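Local coordinates for ABC transporter, periplasmic solute-binding protein (PDB 4WED) that probably captures a peptide, nickel or heme-type solute in the periplasm and delivers it to an ABC importer of the inner membrane, at residues A[364-369]-A[415-420]; A[275-280]-A[487-492]. All blocks are in the same frame, centred on the assembly; numbering follows the deposited sequence.

Interaction 1 (A[364-369]-A[415-420])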
# COMPACT_ATOMS: atom_id res chain seq x y z
N LEU A 364 25.14 -18.22 -20.17
CA LEU A 364 23.97 -18.00 -19.31
C LEU A 364 23.65 -16.51 -19.38
O LEU A 364 24.19 -15.70 -18.62
CB LEU A 364 24.28 -18.48 -17.90
CG LEU A 364 23.13 -18.46 -16.87
CD1 LEU A 364 21.74 -18.72 -17.41
CD2 LEU A 364 23.45 -19.45 -15.75
N THR A 365 22.83 -16.16 -20.36
CA THR A 365 22.51 -14.77 -20.68
C THR A 365 21.06 -14.55 -20.33
O THR A 365 20.21 -15.32 -20.77
CB THR A 365 22.71 -14.52 -22.17
OG1 THR A 365 24.10 -14.69 -22.46
CG2 THR A 365 22.36 -13.12 -22.52
N LEU A 366 20.79 -13.53 -19.53
CA LEU A 366 19.42 -13.14 -19.17
C LEU A 366 19.19 -11.67 -19.44
O LEU A 366 20.09 -10.86 -19.25
CB LEU A 366 19.16 -13.43 -17.72
CG LEU A 366 19.14 -14.93 -17.42
CD1 LEU A 366 19.31 -15.17 -15.93
CD2 LEU A 366 17.87 -15.60 -17.97
N GLU A 367 18.00 -11.35 -19.93
CA GLU A 367 17.64 -9.99 -20.27
C GLU A 367 16.75 -9.38 -19.21
O GLU A 367 15.63 -9.78 -19.01
CB GLU A 367 16.97 -9.93 -21.64
CG GLU A 367 16.70 -8.50 -22.08
CD GLU A 367 15.80 -8.37 -23.30
OE1 GLU A 367 14.56 -8.49 -23.14
OE2 GLU A 367 16.32 -8.11 -24.41
N LEU A 368 17.27 -8.37 -18.53
CA LEU A 368 16.51 -7.60 -17.59
C LEU A 368 15.91 -6.37 -18.29
O LEU A 368 16.63 -5.47 -18.76
CB LEU A 368 17.42 -7.17 -16.44
CG LEU A 368 16.79 -6.27 -15.38
CD1 LEU A 368 15.38 -6.71 -14.98
CD2 LEU A 368 17.72 -6.21 -14.19
N VAL A 369 14.57 -6.36 -18.37
CA VAL A 369 13.86 -5.28 -18.99
C VAL A 369 13.47 -4.28 -17.92
O VAL A 369 12.97 -4.67 -16.87
CB VAL A 369 12.64 -5.77 -19.80
CG1 VAL A 369 11.96 -4.59 -20.52
CG2 VAL A 369 13.07 -6.79 -20.84
N TYR A 415 10.49 -10.57 -21.91
CA TYR A 415 11.55 -10.32 -20.92
C TYR A 415 11.93 -11.62 -20.21
O TYR A 415 11.08 -12.48 -20.02
CB TYR A 415 11.11 -9.31 -19.86
CG TYR A 415 9.98 -9.77 -18.96
CD1 TYR A 415 8.63 -9.55 -19.29
CD2 TYR A 415 10.26 -10.39 -17.74
CE1 TYR A 415 7.61 -9.95 -18.44
CE2 TYR A 415 9.25 -10.80 -16.88
CZ TYR A 415 7.94 -10.58 -17.23
OH TYR A 415 6.97 -11.02 -16.37
N ASP A 416 13.20 -11.76 -19.83
CA ASP A 416 13.62 -12.89 -18.99
C ASP A 416 13.42 -12.58 -17.52
O ASP A 416 12.96 -13.41 -16.78
CB ASP A 416 15.08 -13.25 -19.23
CG ASP A 416 15.36 -13.60 -20.66
OD1 ASP A 416 14.39 -13.97 -21.33
OD2 ASP A 416 16.53 -13.51 -21.11
N LEU A 417 13.83 -11.37 -17.13
CA LEU A 417 13.65 -10.78 -15.80
C LEU A 417 13.03 -9.38 -15.91
O LEU A 417 13.31 -8.63 -16.86
CB LEU A 417 14.98 -10.60 -15.09
CG LEU A 417 15.83 -11.85 -15.02
CD1 LEU A 417 17.30 -11.52 -14.73
CD2 LEU A 417 15.26 -12.82 -13.97
N GLY A 418 12.24 -9.02 -14.90
CA GLY A 418 11.62 -7.69 -14.82
C GLY A 418 11.17 -7.37 -13.41
O GLY A 418 11.18 -8.22 -12.54
N PHE A 419 10.75 -6.12 -13.21
CA PHE A 419 10.40 -5.61 -11.90
C PHE A 419 8.94 -5.33 -11.72
O PHE A 419 8.30 -4.68 -12.54
CB PHE A 419 11.14 -4.33 -11.61
CG PHE A 419 12.63 -4.47 -11.60
CD1 PHE A 419 13.24 -5.58 -11.03
CD2 PHE A 419 13.42 -3.47 -12.11
CE1 PHE A 419 14.62 -5.70 -11.00
CE2 PHE A 419 14.81 -3.59 -12.10
CZ PHE A 419 15.40 -4.70 -11.54
N PHE A 420 8.43 -5.77 -10.58
CA PHE A 420 7.10 -5.45 -10.19
C PHE A 420 7.17 -4.81 -8.83
O PHE A 420 8.11 -5.02 -8.06
CB PHE A 420 6.29 -6.72 -10.07
CG PHE A 420 6.01 -7.36 -11.38
CD1 PHE A 420 6.99 -8.06 -12.05
CD2 PHE A 420 4.75 -7.27 -11.94
CE1 PHE A 420 6.72 -8.65 -13.27
CE2 PHE A 420 4.48 -7.87 -13.17
CZ PHE A 420 5.46 -8.55 -13.84
O HOH W 1 11.01 -3.74 -15.20
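Leu368 reaches over a face of the Phe419 ring with its CD1 methyl, 4.2 Å from the ring centroid and 20° off the normal, while its CD2 touches Phe419 CZ. With CG anti to the backbone N (chi1 177°), the leucine crosses the phenylalanine at about a right angle, and the same CD1 rests against Leu417 CB. Beyond this apolar patch the two backbones run roughly parallel, 28° apart, and bridge at Leu368 and Leu417: Val369 N donates to Leu417 O at 3.0 Å, and Leu417 N to Glu367 O at 3.1 Å. Glu367 O is gripped twice, since Asp416 N also reaches it, in the carbonyl plane. Asp416 points its CB toward the other strand, and its OD2 takes Glu367 N at 2.9 Å on the anti side of the carboxylate and well out of its plane. Its OD1 pairs with Arg283, so the carboxylate links a backbone amide to a charge; an alanine here would probably leave Glu367 N without its acceptor and Arg283 short of a partner. Val369 CG2 packs on Tyr415 CB, and farther along a water joins Val369 O to Phe419 N beyond the last direct backbone bond. Glu367 sends its own carboxylate to Arg399. Strand 362-370 pairs on with strand 395-400, strand 417-421 with strand 274-279, and helix 378-392 packs on Leu368 and Phe419, so this short parallel meeting joins two sheets beneath one helix.

Interaction 2 (A[275-280]-A[487-492])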
# COMPACT_ATOMS: atom_id res chain seq x y z
N LEU A 275 9.29 -4.24 -3.89
CA LEU A 275 9.89 -4.35 -5.21
C LEU A 275 10.34 -5.75 -5.38
O LEU A 275 11.16 -6.21 -4.62
CB LEU A 275 11.10 -3.43 -5.37
CG LEU A 275 11.82 -3.55 -6.70
CD1 LEU A 275 11.07 -2.83 -7.79
CD2 LEU A 275 13.19 -2.93 -6.57
N VAL A 276 9.84 -6.41 -6.40
CA VAL A 276 10.02 -7.84 -6.56
C VAL A 276 10.56 -8.04 -7.94
O VAL A 276 10.09 -7.42 -8.89
CB VAL A 276 8.67 -8.60 -6.46
CG1 VAL A 276 8.87 -10.10 -6.52
CG2 VAL A 276 7.97 -8.25 -5.16
N MSE A 277 11.55 -8.90 -8.07
CA MSE A 277 11.97 -9.28 -9.38
C MSE A 277 11.25 -10.55 -9.78
O MSE A 277 11.07 -11.48 -8.98
CB MSE A 277 13.45 -9.47 -9.40
CG MSE A 277 13.85 -9.55 -10.86
SE MSE A 277 15.81 -9.62 -10.91
CE MSE A 277 16.09 -11.38 -10.04
N ALA A 278 10.84 -10.57 -11.04
CA ALA A 278 10.09 -11.63 -11.64
C ALA A 278 10.96 -12.41 -12.61
O ALA A 278 11.89 -11.88 -13.21
CB ALA A 278 8.92 -11.04 -12.41
N PHE A 279 10.60 -13.68 -12.78
CA PHE A 279 11.33 -14.61 -13.61
C PHE A 279 10.41 -15.01 -14.72
O PHE A 279 9.23 -15.22 -14.47
CB PHE A 279 11.64 -15.90 -12.81
CG PHE A 279 12.65 -15.70 -11.71
CD1 PHE A 279 13.96 -15.37 -12.02
CD2 PHE A 279 12.30 -15.89 -10.38
CE1 PHE A 279 14.90 -15.21 -11.00
CE2 PHE A 279 13.22 -15.71 -9.36
CZ PHE A 279 14.54 -15.36 -9.68
N ASN A 280 10.93 -15.17 -15.93
CA ASN A 280 10.11 -15.70 -17.00
C ASN A 280 10.66 -16.96 -17.64
O ASN A 280 11.31 -16.89 -18.69
CB ASN A 280 9.90 -14.67 -18.06
CG ASN A 280 8.91 -15.14 -19.08
OD1 ASN A 280 8.30 -16.20 -18.94
ND2 ASN A 280 8.76 -14.38 -20.12
N ALA A 487 10.06 -18.97 -6.93
CA ALA A 487 9.23 -18.55 -8.04
C ALA A 487 9.31 -17.07 -8.28
O ALA A 487 9.05 -16.61 -9.40
CB ALA A 487 7.81 -18.94 -7.81
N ILE A 488 9.67 -16.34 -7.22
CA ILE A 488 9.83 -14.89 -7.27
C ILE A 488 11.09 -14.47 -6.53
O ILE A 488 11.60 -15.26 -5.76
CB ILE A 488 8.59 -14.15 -6.64
CG1 ILE A 488 8.30 -14.65 -5.23
CG2 ILE A 488 7.35 -14.30 -7.53
CD1 ILE A 488 7.47 -13.66 -4.41
N ALA A 489 11.57 -13.24 -6.74
CA ALA A 489 12.71 -12.70 -5.94
C ALA A 489 12.38 -11.31 -5.36
O ALA A 489 12.59 -10.34 -6.01
CB ALA A 489 14.01 -12.66 -6.77
N PRO A 490 11.81 -11.25 -4.14
CA PRO A 490 11.60 -9.95 -3.49
C PRO A 490 12.93 -9.28 -3.22
O PRO A 490 13.86 -9.93 -2.86
CB PRO A 490 10.90 -10.31 -2.19
CG PRO A 490 10.37 -11.69 -2.37
CD PRO A 490 11.33 -12.37 -3.30
N LEU A 491 13.04 -7.99 -3.48
CA LEU A 491 14.33 -7.33 -3.38
C LEU A 491 14.40 -6.46 -2.13
O LEU A 491 15.03 -6.84 -1.17
CB LEU A 491 14.55 -6.53 -4.66
CG LEU A 491 14.61 -7.41 -5.90
CD1 LEU A 491 14.82 -6.52 -7.11
CD2 LEU A 491 15.77 -8.38 -5.77
N VAL A 492 13.64 -5.37 -2.10
CA VAL A 492 13.55 -4.49 -0.96
C VAL A 492 12.08 -4.07 -0.71
O VAL A 492 11.24 -4.12 -1.62
CB VAL A 492 14.37 -3.23 -1.17
CG1 VAL A 492 15.88 -3.51 -1.17
CG2 VAL A 492 13.95 -2.56 -2.47
O HOH W 2 8.72 -14.49 -10.96
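Phe279 lays its ring against Ala487 and Ala489: its CB is directed toward the other strand, and CG, anti to the carbonyl carbon (chi1 -69°), carries the ring across Ala487 to Ala489. CD2 lies 3.5 Å from Ala487 O, which sits at the ring edge; CE2 comes obliquely upon Ile488 C and Ala489 N; the tip, CZ, touches Ala489 CB at 4.0 Å. Beside the backbone, a water accepts from Phe279 N and donates to Ala487 O, so this backbone pair is joined through solvent where the strands have drawn apart.

Farther in, the pairing is antiparallel, the short axes meeting at 153°. Met277, a selenomethionine, and Ala489 form a hydrogen-bonded pair: Met277 N donates to Ala489 O at 2.7 Å from above the carbonyl plane, and Ala489 N returns the bond to Met277 O at 2.9 Å. The bend at chi3 (66°) brings Met277 CE back to within 4.1 Å of Ala489 CB, on the same face of the sheet. Leu491 turns toward the other strand, its CD1 set between Met277 CB and Leu275 CD2, while its N binds Leu275 O at 2.8 Å. Val276 CG1 packs on Ile488 CB on the other face.

Helix 290-299 covers Met277, Phe279 and Ala489. With carbon groups, among them the CE methyl of the selenomethionine, making up the side-chain contacts, the polar work falls to main-chain N-H and C=O groups, which satisfy one another inside the protein; the fit probably depends on shape and strand register, as no charged pair lies across the two strands.

How the interactions relate
Strand 274-279, one half of interaction 2, lies between strand 488-500 and strand 417-421, which belongs to interaction 1; Gly418 O to Ala278 N and Phe420 O to Val276 N are probable hydrogen bonds joining them. Their centres lie about 10 Å apart, with interaction 1 nested in the chain loop that interaction 2 closes. Interaction 2, its centre about 17 Å from the chain centre, is buried and apolar in its side chains. Interaction 1, about 25 Å out and partly buried, adds carboxylates held by arginines. Together they illustrate how one sheet core can be antiparallel and hydrophobic, yet join a neighbouring sheet through a brief parallel bridge with polar trim.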